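Local structure of putative yopH targeting protein (Yersinia pestis, 4GF3) at residues P74-A82 with Q104-K115. The protein probably acts as a type III secretion chaperone of the CesT family that binds the effector YopH and keeps it ready for export. Sequence-based numbering, arbitrary orientation.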
loop_
_atom_site.group_PDB
_atom_site.type_symbol
_atom_site.label_atom_id
_atom_site.label_comp_id
_atom_site.label_asym_id
_atom_site.label_seq_id
_atom_site.Cartn_x
_atom_site.Cartn_y
_atom_site.Cartn_z
ATOM N N PRO A 74 -4.984 1.867 18.512
ATOM C CA PRO A 74 -6.424 1.736 18.252
ATOM C C PRO A 74 -6.858 2.271 16.919
ATOM O O PRO A 74 -8.003 2.044 16.525
ATOM C CB PRO A 74 -7.011 2.553 19.312
ATOM C CG PRO A 74 -6.002 3.629 19.574
ATOM C CD PRO A 74 -4.689 2.933 19.474
ATOM N N LEU A 75 -5.951 2.942 16.213
ATOM C CA LEU A 75 -6.288 3.487 14.900
ATOM C C LEU A 75 -6.279 2.384 13.873
ATOM O O LEU A 75 -5.662 1.315 14.088
ATOM C CB LEU A 75 -5.300 4.555 14.500
ATOM C CG LEU A 75 -5.180 5.755 15.388
ATOM C CD1 LEU A 75 -4.443 6.827 14.620
ATOM C CD2 LEU A 75 -6.514 6.323 15.874
ATOM N N SER A 76 -6.872 2.651 12.719
ATOM C CA SER A 76 -6.678 1.779 11.550
ATOM C C SER A 76 -5.799 2.470 10.502
ATOM O O SER A 76 -5.457 3.683 10.615
ATOM C CB SER A 76 -8.031 1.383 10.924
ATOM O OG SER A 76 -8.732 2.579 10.726
ATOM N N GLY A 77 -5.402 1.681 9.501
ATOM C CA GLY A 77 -4.493 2.191 8.459
ATOM C C GLY A 77 -3.096 2.667 8.927
ATOM O O GLY A 77 -2.523 3.588 8.353
ATOM N N VAL A 78 -2.555 2.034 9.960
ATOM C CA VAL A 78 -1.276 2.359 10.569
ATOM C C VAL A 78 -0.198 1.754 9.657
ATOM O O VAL A 78 -0.345 0.653 9.110
ATOM C CB VAL A 78 -1.144 1.763 11.969
ATOM C CG1 VAL A 78 0.282 1.988 12.511
ATOM C CG2 VAL A 78 -2.195 2.406 12.866
ATOM N N ILE A 79 0.813 2.552 9.389
ATOM C CA ILE A 79 1.881 2.084 8.520
ATOM C C ILE A 79 2.940 1.359 9.352
ATOM O O ILE A 79 3.503 1.947 10.298
ATOM C CB ILE A 79 2.586 3.256 7.806
ATOM C CG1 ILE A 79 1.621 4.104 6.952
ATOM C CG2 ILE A 79 3.719 2.722 6.955
ATOM C CD1 ILE A 79 0.699 3.305 6.041
ATOM N N ARG A 80 3.216 0.113 9.018
ATOM C CA ARG A 80 4.218 -0.666 9.676
ATOM C C ARG A 80 5.380 -0.905 8.711
ATOM O O ARG A 80 5.203 -0.864 7.476
ATOM C CB ARG A 80 3.656 -2.004 10.102
ATOM C CG ARG A 80 2.357 -1.882 10.926
ATOM C CD ARG A 80 2.610 -1.191 12.257
ATOM N NE ARG A 80 1.483 -1.309 13.182
ATOM C CZ ARG A 80 1.467 -0.706 14.355
ATOM N NH1 ARG A 80 2.502 0.100 14.720
ATOM N NH2 ARG A 80 0.426 -0.856 15.172
ATOM N N CYS A 81 6.514 -1.319 9.276
ATOM C CA CYS A 81 7.769 -1.410 8.478
ATOM C C CYS A 81 8.467 -2.688 8.793
ATOM O O CYS A 81 8.707 -2.976 9.947
ATOM C CB CYS A 81 8.701 -0.241 8.736
ATOM S SG CYS A 81 7.952 1.428 8.723
ATOM N N ALA A 82 8.747 -3.467 7.761
ATOM C CA ALA A 82 9.564 -4.666 7.821
ATOM C C ALA A 82 10.866 -4.421 7.044
ATOM O O ALA A 82 10.973 -3.491 6.249
ATOM C CB ALA A 82 8.849 -5.849 7.179
ATOM N N GLN A 104 -9.875 6.198 3.132
ATOM C CA GLN A 104 -8.810 5.730 3.975
ATOM C C GLN A 104 -7.760 5.013 3.198
ATOM O O GLN A 104 -6.585 5.126 3.471
ATOM C CB GLN A 104 -9.288 4.795 5.121
ATOM C CG GLN A 104 -8.092 4.406 6.025
ATOM C CD GLN A 104 -8.507 3.621 7.288
ATOM O OE1 GLN A 104 -9.195 2.595 7.235
ATOM N NE2 GLN A 104 -8.116 4.129 8.406
ATOM N N LEU A 105 -8.174 4.271 2.178
ATOM C CA LEU A 105 -7.149 3.593 1.383
ATOM C C LEU A 105 -6.221 4.569 0.670
ATOM O O LEU A 105 -5.012 4.364 0.551
ATOM C CB LEU A 105 -7.782 2.605 0.382
ATOM C CG LEU A 105 -7.904 1.123 0.697
ATOM C CD1 LEU A 105 -8.239 0.315 -0.577
ATOM C CD2 LEU A 105 -6.625 0.579 1.350
ATOM N N ALA A 106 -6.788 5.652 0.191
ATOM C CA ALA A 106 -6.022 6.722 -0.436
ATOM C C ALA A 106 -5.098 7.366 0.614
ATOM O O ALA A 106 -3.947 7.688 0.293
ATOM C CB ALA A 106 -6.953 7.733 -1.091
ATOM N N SER A 107 -5.554 7.544 1.865
ATOM C CA SER A 107 -4.645 8.044 2.934
ATOM C C SER A 107 -3.496 7.102 3.207
ATOM O O SER A 107 -2.366 7.541 3.447
ATOM C CB SER A 107 -5.358 8.279 4.283
ATOM O OG SER A 107 -6.282 9.301 4.158
ATOM N N VAL A 108 -3.787 5.812 3.242
ATOM C CA VAL A 108 -2.745 4.772 3.354
ATOM C C VAL A 108 -1.732 4.893 2.232
ATOM O O VAL A 108 -0.525 4.914 2.436
ATOM C CB VAL A 108 -3.373 3.349 3.382
ATOM C CG1 VAL A 108 -2.322 2.267 3.262
ATOM C CG2 VAL A 108 -4.097 3.162 4.697
ATOM N N LEU A 109 -2.248 5.050 1.029
ATOM C CA LEU A 109 -1.355 5.147 -0.115
ATOM C C LEU A 109 -0.395 6.355 0.026
ATOM O O LEU A 109 0.842 6.280 -0.174
ATOM C CB LEU A 109 -2.181 5.204 -1.390
ATOM C CG LEU A 109 -1.321 5.270 -2.673
ATOM C CD1 LEU A 109 -1.990 4.544 -3.827
ATOM C CD2 LEU A 109 -1.024 6.697 -3.059
ATOM N N THR A 110 -0.975 7.484 0.354
ATOM C CA THR A 110 -0.163 8.718 0.489
ATOM C C THR A 110 0.786 8.626 1.699
ATOM O O THR A 110 1.878 9.155 1.672
ATOM C CB THR A 110 -1.028 10.001 0.520
ATOM O OG1 THR A 110 -2.038 9.906 1.526
ATOM C CG2 THR A 110 -1.697 10.185 -0.762
ATOM N N SER A 111 0.384 7.937 2.742
ATOM C CA SER A 111 1.255 7.748 3.935
ATOM C C SER A 111 2.411 6.791 3.651
ATOM O O SER A 111 3.546 6.998 4.113
ATOM C CB SER A 111 0.439 7.239 5.109
ATOM O OG SER A 111 -0.438 8.266 5.545
ATOM N N LEU A 112 2.110 5.764 2.874
ATOM C CA LEU A 112 3.137 4.803 2.448
ATOM C C LEU A 112 4.219 5.540 1.685
ATOM O O LEU A 112 5.426 5.433 1.996
ATOM C CB LEU A 112 2.506 3.712 1.555
ATOM C CG LEU A 112 1.701 2.623 2.227
ATOM C CD1 LEU A 112 0.947 1.697 1.277
ATOM C CD2 LEU A 112 2.553 1.777 3.165
ATOM N N VAL A 113 3.772 6.325 0.682
ATOM C CA VAL A 113 4.678 7.106 -0.156
ATOM C C VAL A 113 5.465 8.095 0.682
ATOM O O VAL A 113 6.678 8.247 0.516
ATOM C CB VAL A 113 3.897 7.798 -1.322
ATOM C CG1 VAL A 113 4.751 8.856 -1.997
ATOM C CG2 VAL A 113 3.446 6.715 -2.312
ATOM N N ASP A 114 4.795 8.770 1.603
ATOM C CA ASP A 114 5.500 9.743 2.452
ATOM C C ASP A 114 6.581 9.090 3.345
ATOM O O ASP A 114 7.645 9.666 3.574
ATOM C CB ASP A 114 4.496 10.505 3.348
ATOM C CG ASP A 114 3.733 11.636 2.610
ATOM O OD1 ASP A 114 4.216 12.207 1.616
ATOM O OD2 ASP A 114 2.634 11.985 3.088
ATOM N N LYS A 115 6.293 7.908 3.853
ATOM C CA LYS A 115 7.224 7.139 4.712
ATOM C C LYS A 115 8.437 6.742 3.913
ATOM O O LYS A 115 9.560 6.943 4.387
ATOM C CB LYS A 115 6.561 5.906 5.311
ATOM C CG LYS A 115 7.318 5.200 6.466
ATOM C CD LYS A 115 7.671 6.088 7.654
ATOM C CE LYS A 115 8.292 5.305 8.795
ATOM N NZ LYS A 115 8.540 6.118 10.025
#
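Ile79 packs against Ser111 and Leu112 at the centre of a mainly apolar contact between helix 102-118 and the loop that runs into edge strand 80-83, together with the start of that strand. Ile79 and Leu112 cross obliquely, and CD1 of Ile79 comes 3.7 Å from CD2 of Leu112. The same methyl lies 4.2 Å from CG1 of Val108. On the flank, Ile79 CG1 rests 3.8 Å from Ser111 CB. The hydroxyl of Ser111 is turned to its own helix: OG donates to Ser107 O, a carbonyl that also accepts the backbone N-H of Ser111 from the opposite face of its plane.

One turn back along the helix, the backbone of Gly77 passes close to Val108, with Gly77 CA 3.9 Å from Val108 CG2. The phi of Gly77 is positive (61°). At the loop end the contact turns polar. Gln104 reaches out with CG anti to the backbone N (chi1 -177°) and an extended chain beyond. Its NE2 gives a nearly straight hydrogen bond of 2.9 Å to Ser76 OG, which lies close to the amide plane. Gln104 OE1 accepts from Thr100 OG1, so both ends of the amide are held and its rotation is probably fixed.

At the other end Lys115 bends at chi2 (55°), and its CE lies 3.9 Å from Cys81 SG. Lys115 and Cys81 also touch Leu91 of strand 88-96 and Ile66 of helix 60-68. Strand 80-83 pairs with strand 88-96 through Arg80 and Ala82, while Val108 and Leu112 reach Ala50 on strand 47-56. Helix 102-118 thus packs across several strands of the antiparallel sheet, and helix 4-15 meets it at Leu105 and Leu109.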